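Local coordinates for protein dephospho-CoA kinase (Legionella pneumophila subsp. pneumophila, PDB 4TTR) that probably catalyses the last step of coenzyme A biosynthesis, the ATP-dependent phosphorylation of the 3'-hydroxyl of dephospho-CoA, at residues A33-D47 and Q113-E125. Sequence-based numbering, arbitrary orientation.
Sequences AEFFSELGINVIYAD and QLIVCTSPYCLIE
Ile44 and Leu123 join backbones in the ladder that binds strand 42-45 to strand 122-125, a worked example of how an edge strand is fixed in a parallel sheet. Leu123 N donates a hydrogen bond to Asn42 O, Ile44 N to Leu123 O at 2.7 Å, and Glu125 N to Ile44 O. Packing is dense on both sides of this ladder. On one, Ile44 CD1 lies 3.5 Å from Cys122 SG and also meets Leu114 CD2, while the Gln113 side chain runs antiparallel to that of Ile44, its CB against CD1 and its OE1 against CG1. On the other, Leu123 CD2 packs 3.7 Å from Phe36 CD2, joining helix 29-38 to the sheet. With chi1 at -59°, Ile41 swings CG1 opposite its carbonyl carbon and carries CD1 over one face of the Tyr121 ring, 3.8 Å from the centroid, a CH-pi contact. The Tyr121 hydroxyl lies at the Phe36 ring edge and bonds to His204.

The loop end is more open and polar. Thr118 N donates to Asn42 OD1 over 3.1 Å from above the carbonyl plane, and Ser119 OG accepts a hydrogen bond from Asn42 N and donates one to Tyr121 O. At the far end Glu125 OE2 sits in the plane of the Tyr45 ring, 3.2 Å from CD1, with ring and carboxylate planes 89° apart. Water 2 joins Asp47 N to Glu125 O, the latter bond weak. Here the Glu125 side chain approaches Lys29 of the predicted ATP site, and a phosphate ion lies near Asp47. Strand 122-125 lies between edge strand 42-45 and strand 18-23, which leads into the P-loop, in the 2-3-1-4-5 parallel sheet of the P-loop kinase fold.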
ATOM      1  N   ALA A  33       3.059  -4.041  -8.504  1.00 15.30           N
ATOM      2  CA  ALA A  33       1.785  -3.537  -9.008  1.00 15.12           C
ATOM      3  C   ALA A  33       1.865  -3.261 -10.505  1.00 14.00           C
ATOM      4  O   ALA A  33       0.938  -3.577 -11.250  1.00 14.06           O
ATOM      5  CB  ALA A  33       1.376  -2.280  -8.261  1.00 16.73           C
ATOM      6  N   GLU A  34       2.978  -2.683 -10.945  1.00 16.29           N
ATOM      7  CA  GLU A  34       3.168  -2.369 -12.357  0.58 16.76           C
ATOM      8  C   GLU A  34       3.197  -3.642 -13.201  1.00 14.56           C
ATOM      9  O   GLU A  34       2.629  -3.683 -14.292  1.00 14.84           O
ATOM     10  CB  GLU A  34       4.458  -1.561 -12.556  0.58 17.82           C
ATOM     11  CG  GLU A  34       4.764  -1.190 -14.006  0.58 19.89           C
ATOM     12  CD  GLU A  34       3.685  -0.329 -14.652  0.58 21.33           C
ATOM     13  OE1 GLU A  34       3.654  -0.253 -15.899  0.58 23.04           O
ATOM     14  OE2 GLU A  34       2.873   0.278 -13.919  0.58 21.91           O
ATOM     15  N   PHE A  35       3.854  -4.684 -12.698  1.00 13.31           N
ATOM     16  CA  PHE A  35       3.920  -5.948 -13.424  1.00 16.15           C
ATOM     17  C   PHE A  35       2.523  -6.556 -13.562  1.00 12.98           C
ATOM     18  O   PHE A  35       2.174  -7.068 -14.621  1.00 15.14           O
ATOM     19  CB  PHE A  35       4.877  -6.932 -12.732  1.00 13.97           C
ATOM     20  CG  PHE A  35       6.340  -6.677 -13.025  1.00 15.05           C
ATOM     21  CD1 PHE A  35       6.769  -6.384 -14.310  1.00 15.94           C
ATOM     22  CD2 PHE A  35       7.282  -6.728 -12.010  1.00 13.82           C
ATOM     23  CE1 PHE A  35       8.105  -6.151 -14.577  1.00 17.48           C
ATOM     24  CE2 PHE A  35       8.624  -6.493 -12.271  1.00 15.14           C
ATOM     25  CZ  PHE A  35       9.033  -6.204 -13.556  1.00 16.69           C
ATOM     26  N   PHE A  36       1.721  -6.489 -12.502  1.00 13.32           N
ATOM     27  CA  PHE A  36       0.332  -6.940 -12.582  1.00 14.10           C
ATOM     28  C   PHE A  36      -0.442  -6.090 -13.580  1.00 14.65           C
ATOM     29  O   PHE A  36      -1.253  -6.601 -14.360  1.00 10.84           O
ATOM     30  CB  PHE A  36      -0.345  -6.888 -11.209  1.00 12.83           C
ATOM     31  CG  PHE A  36      -0.091  -8.103 -10.370  1.00 11.30           C
ATOM     32  CD1 PHE A  36      -0.708  -9.306 -10.672  1.00 15.34           C
ATOM     33  CD2 PHE A  36       0.778  -8.054  -9.292  1.00 11.10           C
ATOM     34  CE1 PHE A  36      -0.467 -10.435  -9.912  1.00 13.60           C
ATOM     35  CE2 PHE A  36       1.018  -9.180  -8.526  1.00 13.44           C
ATOM     36  CZ  PHE A  36       0.394 -10.370  -8.836  1.00  8.80           C
ATOM     37  N   SER A  37      -0.170  -4.791 -13.561  1.00 14.06           N
ATOM     38  CA  SER A  37      -0.818  -3.856 -14.471  1.00 17.52           C
ATOM     39  C   SER A  37      -0.523  -4.241 -15.914  1.00 16.91           C
ATOM     40  O   SER A  37      -1.406  -4.236 -16.772  1.00 15.66           O
ATOM     41  CB  SER A  37      -0.334  -2.428 -14.194  1.00 20.15           C
ATOM     42  OG  SER A  37      -1.284  -1.474 -14.628  1.00 38.41           O
ATOM     43  N   GLU A  38       0.733  -4.587 -16.166  1.00 16.45           N
ATOM     44  CA  GLU A  38       1.186  -4.888 -17.512  1.00 18.57           C
ATOM     45  C   GLU A  38       0.682  -6.245 -18.000  1.00 17.24           C
ATOM     46  O   GLU A  38       0.789  -6.557 -19.184  1.00 19.91           O
ATOM     47  CB  GLU A  38       2.712  -4.826 -17.565  1.00 17.17           C
ATOM     48  CG  GLU A  38       3.252  -3.413 -17.388  1.00 18.81           C
ATOM     49  CD  GLU A  38       4.751  -3.372 -17.158  1.00 20.54           C
ATOM     50  OE1 GLU A  38       5.395  -4.441 -17.184  1.00 24.19           O
ATOM     51  OE2 GLU A  38       5.290  -2.266 -16.956  1.00 25.14           O
ATOM     52  N   LEU A  39       0.127  -7.042 -17.089  1.00 16.78           N
ATOM     53  CA  LEU A  39      -0.520  -8.301 -17.458  1.00 15.41           C
ATOM     54  C   LEU A  39      -2.012  -8.096 -17.701  1.00 18.19           C
ATOM     55  O   LEU A  39      -2.764  -9.058 -17.846  1.00 16.49           O
ATOM     56  CB  LEU A  39      -0.304  -9.354 -16.371  1.00 16.05           C
ATOM     57  CG  LEU A  39       1.115  -9.918 -16.286  1.00 17.84           C
ATOM     58  CD1 LEU A  39       1.331 -10.649 -14.969  1.00 15.74           C
ATOM     59  CD2 LEU A  39       1.401 -10.842 -17.467  1.00 17.36           C
ATOM     60  N   GLY A  40      -2.436  -6.835 -17.730  1.00 15.28           N
ATOM     61  CA  GLY A  40      -3.806  -6.490 -18.047  1.00 15.35           C
ATOM     62  C   GLY A  40      -4.730  -6.505 -16.847  1.00 17.06           C
ATOM     63  O   GLY A  40      -5.951  -6.503 -17.004  1.00 15.09           O
ATOM     64  N   ILE A  41      -4.158  -6.523 -15.648  1.00 12.15           N
ATOM     65  CA  ILE A  41      -4.958  -6.522 -14.429  1.00 13.43           C
ATOM     66  C   ILE A  41      -5.231  -5.096 -13.965  1.00 17.41           C
ATOM     67  O   ILE A  41      -4.328  -4.259 -13.930  1.00 16.41           O
ATOM     68  CB  ILE A  41      -4.267  -7.304 -13.292  1.00 14.96           C
ATOM     69  CG1 ILE A  41      -4.016  -8.753 -13.719  1.00 15.12           C
ATOM     70  CG2 ILE A  41      -5.108  -7.265 -12.017  1.00 13.47           C
ATOM     71  CD1 ILE A  41      -5.272  -9.520 -14.151  1.00 12.12           C
ATOM     72  N   ASN A  42      -6.485  -4.834 -13.611  1.00 15.66           N
ATOM     73  CA  ASN A  42      -6.876  -3.556 -13.031  1.00 17.67           C
ATOM     74  C   ASN A  42      -6.300  -3.414 -11.627  1.00 16.77           C
ATOM     75  O   ASN A  42      -6.577  -4.235 -10.753  1.00 16.50           O
ATOM     76  CB  ASN A  42      -8.403  -3.428 -12.980  1.00 19.10           C
ATOM     77  CG  ASN A  42      -9.035  -3.175 -14.351  1.00 21.80           C
ATOM     78  OD1 ASN A  42     -10.156  -2.677 -14.431  1.00 23.75           O
ATOM     79  ND2 ASN A  42      -8.326  -3.515 -15.425  1.00 26.09           N
ATOM     80  N   VAL A  43      -5.498  -2.377 -11.417  1.00 13.89           N
ATOM     81  CA  VAL A  43      -4.916  -2.114 -10.107  1.00 16.62           C
ATOM     82  C   VAL A  43      -5.527  -0.852  -9.509  1.00 16.73           C
ATOM     83  O   VAL A  43      -5.457   0.221 -10.102  1.00 14.81           O
ATOM     84  CB  VAL A  43      -3.388  -1.958 -10.185  1.00 17.64           C
ATOM     85  CG1 VAL A  43      -2.802  -1.748  -8.793  1.00 17.69           C
ATOM     86  CG2 VAL A  43      -2.767  -3.178 -10.843  1.00 17.04           C
ATOM     87  N   ILE A  44      -6.137  -0.998  -8.338  1.00 13.39           N
ATOM     88  CA  ILE A  44      -6.671   0.138  -7.600  1.00 19.70           C
ATOM     89  C   ILE A  44      -5.660   0.556  -6.535  1.00 18.54           C
ATOM     90  O   ILE A  44      -5.303  -0.237  -5.660  1.00 19.46           O
ATOM     91  CB  ILE A  44      -8.029  -0.196  -6.948  1.00 18.73           C
ATOM     92  CG1 ILE A  44      -9.041  -0.611  -8.023  1.00 18.83           C
ATOM     93  CG2 ILE A  44      -8.556   1.005  -6.170  1.00 20.47           C
ATOM     94  CD1 ILE A  44     -10.338  -1.172  -7.478  1.00 18.22           C
ATOM     95  N   TYR A  45      -5.194   1.799  -6.627  1.00 18.81           N
ATOM     96  CA  TYR A  45      -4.197   2.328  -5.699  1.00 19.40           C
ATOM     97  C   TYR A  45      -4.842   3.166  -4.603  1.00 18.84           C
ATOM     98  O   TYR A  45      -5.192   4.323  -4.827  1.00 19.82           O
ATOM     99  CB  TYR A  45      -3.169   3.176  -6.447  1.00 22.53           C
ATOM    100  CG  TYR A  45      -2.398   2.418  -7.499  1.00 24.96           C
ATOM    101  CD1 TYR A  45      -1.251   1.704  -7.169  1.00 27.77           C
ATOM    102  CD2 TYR A  45      -2.811   2.417  -8.824  1.00 22.68           C
ATOM    103  CE1 TYR A  45      -0.541   1.007  -8.132  1.00 26.38           C
ATOM    104  CE2 TYR A  45      -2.109   1.726  -9.793  1.00 25.74           C
ATOM    105  CZ  TYR A  45      -0.976   1.023  -9.443  1.00 26.27           C
ATOM    106  OH  TYR A  45      -0.279   0.333 -10.410  1.00 33.92           O
ATOM    107  N   ALA A  46      -4.992   2.581  -3.418  1.00 18.12           N
ATOM    108  CA  ALA A  46      -5.622   3.277  -2.302  1.00 22.03           C
ATOM    109  C   ALA A  46      -4.826   4.514  -1.903  1.00 21.22           C
ATOM    110  O   ALA A  46      -5.389   5.486  -1.407  1.00 17.80           O
ATOM    111  CB  ALA A  46      -5.773   2.350  -1.113  1.00 22.31           C
ATOM    112  N   ASP A  47      -3.516   4.472  -2.121  1.00 24.18           N
ATOM    113  CA  ASP A  47      -2.646   5.597  -1.793  1.00 23.77           C
ATOM    114  C   ASP A  47      -2.887   6.762  -2.743  1.00 23.87           C
ATOM    115  O   ASP A  47      -2.881   7.923  -2.328  1.00 22.62           O
ATOM    116  CB  ASP A  47      -1.178   5.167  -1.841  1.00 34.53           C
ATOM    117  CG  ASP A  47      -0.224   6.287  -1.459  1.00 45.35           C
ATOM    118  OD1 ASP A  47      -0.664   7.264  -0.816  1.00 48.09           O
ATOM    119  OD2 ASP A  47       0.976   6.180  -1.793  0.23 42.18           O
ATOM    120  N   GLN A 113     -14.501   1.911  -8.871  1.00 12.64           N
ATOM    121  CA  GLN A 113     -13.544   1.291  -9.774  1.00 17.34           C
ATOM    122  C   GLN A 113     -13.783  -0.209  -9.909  1.00 14.83           C
ATOM    123  O   GLN A 113     -13.501  -0.790 -10.953  1.00 15.49           O
ATOM    124  CB  GLN A 113     -12.122   1.558  -9.295  1.00 18.64           C
ATOM    125  CG  GLN A 113     -11.761   3.031  -9.302  1.00 22.76           C
ATOM    126  CD  GLN A 113     -10.276   3.279  -9.087  1.00 35.68           C
ATOM    127  OE1 GLN A 113      -9.433   2.488  -9.512  1.00 38.29           O
ATOM    128  NE2 GLN A 113      -9.954   4.384  -8.426  1.00 44.93           N
ATOM    129  N   LEU A 114     -14.306  -0.833  -8.859  1.00 12.37           N
ATOM    130  CA  LEU A 114     -14.648  -2.249  -8.917  1.00 15.75           C
ATOM    131  C   LEU A 114     -15.837  -2.501  -9.835  1.00 16.02           C
ATOM    132  O   LEU A 114     -15.873  -3.506 -10.542  1.00 15.21           O
ATOM    133  CB  LEU A 114     -14.964  -2.793  -7.522  1.00 16.50           C
ATOM    134  CG  LEU A 114     -13.786  -3.035  -6.577  1.00 14.22           C
ATOM    135  CD1 LEU A 114     -14.304  -3.497  -5.223  1.00 15.93           C
ATOM    136  CD2 LEU A 114     -12.806  -4.050  -7.141  1.00 19.79           C
ATOM    137  N   ILE A 115     -16.813  -1.594  -9.817  1.00 14.43           N
ATOM    138  CA  ILE A 115     -18.009  -1.750 -10.640  1.00 14.32           C
ATOM    139  C   ILE A 115     -17.638  -1.771 -12.119  1.00 13.28           C
ATOM    140  O   ILE A 115     -18.277  -2.456 -12.913  1.00 16.24           O
ATOM    141  CB  ILE A 115     -19.034  -0.625 -10.362  1.00 15.27           C
ATOM    142  CG1 ILE A 115     -19.696  -0.854  -9.004  1.00 17.62           C
ATOM    143  CG2 ILE A 115     -20.115  -0.580 -11.437  1.00 17.19           C
ATOM    144  CD1 ILE A 115     -20.419   0.357  -8.453  1.00 21.50           C
ATOM    145  N   VAL A 116     -16.599  -1.027 -12.480  1.00 13.67           N
ATOM    146  CA  VAL A 116     -16.171  -0.936 -13.869  1.00 14.62           C
ATOM    147  C   VAL A 116     -14.879  -1.720 -14.120  1.00 14.94           C
ATOM    148  O   VAL A 116     -14.159  -1.449 -15.079  1.00 14.32           O
ATOM    149  CB  VAL A 116     -15.978   0.540 -14.291  1.00 16.25           C
ATOM    150  CG1 VAL A 116     -17.300   1.302 -14.159  1.00 14.51           C
ATOM    151  CG2 VAL A 116     -14.887   1.211 -13.468  1.00 13.72           C
ATOM    152  N   CYS A 117     -14.596  -2.697 -13.265  1.00 13.00           N
ATOM    153  CA  CYS A 117     -13.414  -3.540 -13.441  1.00 15.22           C
ATOM    154  C   CYS A 117     -13.544  -4.401 -14.695  1.00 16.82           C
ATOM    155  O   CYS A 117     -14.524  -5.126 -14.863  1.00 17.58           O
ATOM    156  CB  CYS A 117     -13.195  -4.427 -12.213  1.00 17.48           C
ATOM    157  SG  CYS A 117     -11.771  -5.542 -12.347  1.00 19.12           S
ATOM    158  N   THR A 118     -12.547  -4.314 -15.571  1.00 16.08           N
ATOM    159  CA  THR A 118     -12.577  -5.001 -16.859  1.00 21.70           C
ATOM    160  C   THR A 118     -11.696  -6.251 -16.889  1.00 22.29           C
ATOM    161  O   THR A 118     -11.643  -6.947 -17.903  1.00 31.20           O
ATOM    162  CB  THR A 118     -12.125  -4.059 -17.989  1.00 22.43           C
ATOM    163  OG1 THR A 118     -10.867  -3.468 -17.640  1.00 24.55           O
ATOM    164  CG2 THR A 118     -13.155  -2.952 -18.217  1.00 19.53           C
ATOM    165  N   SER A 119     -11.005  -6.529 -15.788  1.00 20.74           N
ATOM    166  CA  SER A 119     -10.092  -7.666 -15.721  1.00 16.73           C
ATOM    167  C   SER A 119     -10.721  -8.832 -14.950  1.00 14.04           C
ATOM    168  O   SER A 119     -11.697  -8.638 -14.227  1.00 15.87           O
ATOM    169  CB  SER A 119      -8.766  -7.243 -15.078  1.00 15.43           C
ATOM    170  OG  SER A 119      -8.965  -6.676 -13.796  1.00 16.70           O
ATOM    171  N   PRO A 120     -10.171 -10.052 -15.115  1.00 15.24           N
ATOM    172  CA  PRO A 120     -10.729 -11.256 -14.481  1.00 11.85           C
ATOM    173  C   PRO A 120     -10.667 -11.212 -12.958  1.00 13.76           C
ATOM    174  O   PRO A 120     -11.503 -11.814 -12.284  1.00 12.53           O
ATOM    175  CB  PRO A 120      -9.845 -12.387 -15.027  1.00 15.98           C
ATOM    176  CG  PRO A 120      -9.184 -11.827 -16.231  1.00 14.26           C
ATOM    177  CD  PRO A 120      -9.013 -10.374 -15.967  1.00 13.82           C
ATOM    178  N   TYR A 121      -9.659 -10.531 -12.427  1.00 13.91           N
ATOM    179  CA  TYR A 121      -9.597 -10.243 -11.003  1.00 12.28           C
ATOM    180  C   TYR A 121      -8.969  -8.867 -10.845  1.00 14.50           C
ATOM    181  O   TYR A 121      -8.401  -8.331 -11.799  1.00 11.34           O
ATOM    182  CB  TYR A 121      -8.801 -11.310 -10.243  1.00 12.20           C
ATOM    183  CG  TYR A 121      -7.329 -11.335 -10.578  1.00 13.45           C
ATOM    184  CD1 TYR A 121      -6.846 -12.127 -11.614  1.00 12.80           C
ATOM    185  CD2 TYR A 121      -6.422 -10.568  -9.862  1.00 11.08           C
ATOM    186  CE1 TYR A 121      -5.509 -12.149 -11.929  1.00 12.29           C
ATOM    187  CE2 TYR A 121      -5.080 -10.584 -10.171  1.00 10.57           C
ATOM    188  CZ  TYR A 121      -4.628 -11.374 -11.206  1.00 13.65           C
ATOM    189  OH  TYR A 121      -3.293 -11.401 -11.520  1.00 13.74           O
ATOM    190  N   CYS A 122      -9.082  -8.301  -9.647  1.00 14.09           N
ATOM    191  CA  CYS A 122      -8.623  -6.939  -9.382  1.00 15.49           C
ATOM    192  C   CYS A 122      -7.570  -6.929  -8.283  1.00 14.02           C
ATOM    193  O   CYS A 122      -7.632  -7.712  -7.341  1.00 15.25           O
ATOM    194  CB  CYS A 122      -9.807  -6.048  -8.988  1.00 18.13           C
ATOM    195  SG  CYS A 122      -9.414  -4.290  -8.770  1.00 33.03           S
ATOM    196  N   LEU A 123      -6.602  -6.034  -8.424  1.00 13.41           N
ATOM    197  CA  LEU A 123      -5.566  -5.844  -7.422  1.00 16.38           C
ATOM    198  C   LEU A 123      -5.783  -4.514  -6.708  1.00 14.87           C
ATOM    199  O   LEU A 123      -5.901  -3.476  -7.350  1.00 14.55           O
ATOM    200  CB  LEU A 123      -4.188  -5.883  -8.076  1.00 15.79           C
ATOM    201  CG  LEU A 123      -2.997  -6.102  -7.150  1.00 15.91           C
ATOM    202  CD1 LEU A 123      -2.950  -7.543  -6.665  1.00 16.31           C
ATOM    203  CD2 LEU A 123      -1.721  -5.739  -7.877  1.00 19.50           C
ATOM    204  N   ILE A 124      -5.856  -4.560  -5.381  1.00 14.47           N
ATOM    205  CA  ILE A 124      -6.033  -3.364  -4.567  1.00 13.55           C
ATOM    206  C   ILE A 124      -4.799  -3.144  -3.691  1.00 13.93           C
ATOM    207  O   ILE A 124      -4.559  -3.894  -2.745  1.00  9.86           O
ATOM    208  CB  ILE A 124      -7.284  -3.463  -3.666  1.00 15.07           C
ATOM    209  CG1 ILE A 124      -8.510  -3.884  -4.485  1.00 16.31           C
ATOM    210  CG2 ILE A 124      -7.537  -2.133  -2.970  1.00 16.69           C
ATOM    211  CD1 ILE A 124      -9.757  -4.136  -3.656  1.00 18.02           C
ATOM    212  N   GLU A 125      -4.013  -2.127  -4.022  1.00 15.58           N
ATOM    213  CA  GLU A 125      -2.846  -1.775  -3.222  1.00 18.57           C
ATOM    214  C   GLU A 125      -3.284  -1.060  -1.950  1.00 19.65           C
ATOM    215  O   GLU A 125      -3.914  -0.004  -2.011  1.00 21.62           O
ATOM    216  CB  GLU A 125      -1.884  -0.896  -4.019  1.00 20.17           C
ATOM    217  CG  GLU A 125      -0.552  -0.665  -3.321  1.00 31.18           C
ATOM    218  CD  GLU A 125       0.349   0.294  -4.077  1.00 44.51           C
ATOM    219  OE1 GLU A 125       0.763   1.313  -3.484  0.38 36.60           O
ATOM    220  OE2 GLU A 125       0.654   0.023  -5.258  1.00 44.55           O
TER
HETATM  221  O   HOH W   1      -6.601   3.789  -8.520  1.00 19.80           O
HETATM  222  O   HOH W   2      -1.848   1.992  -2.586  1.00 31.42           O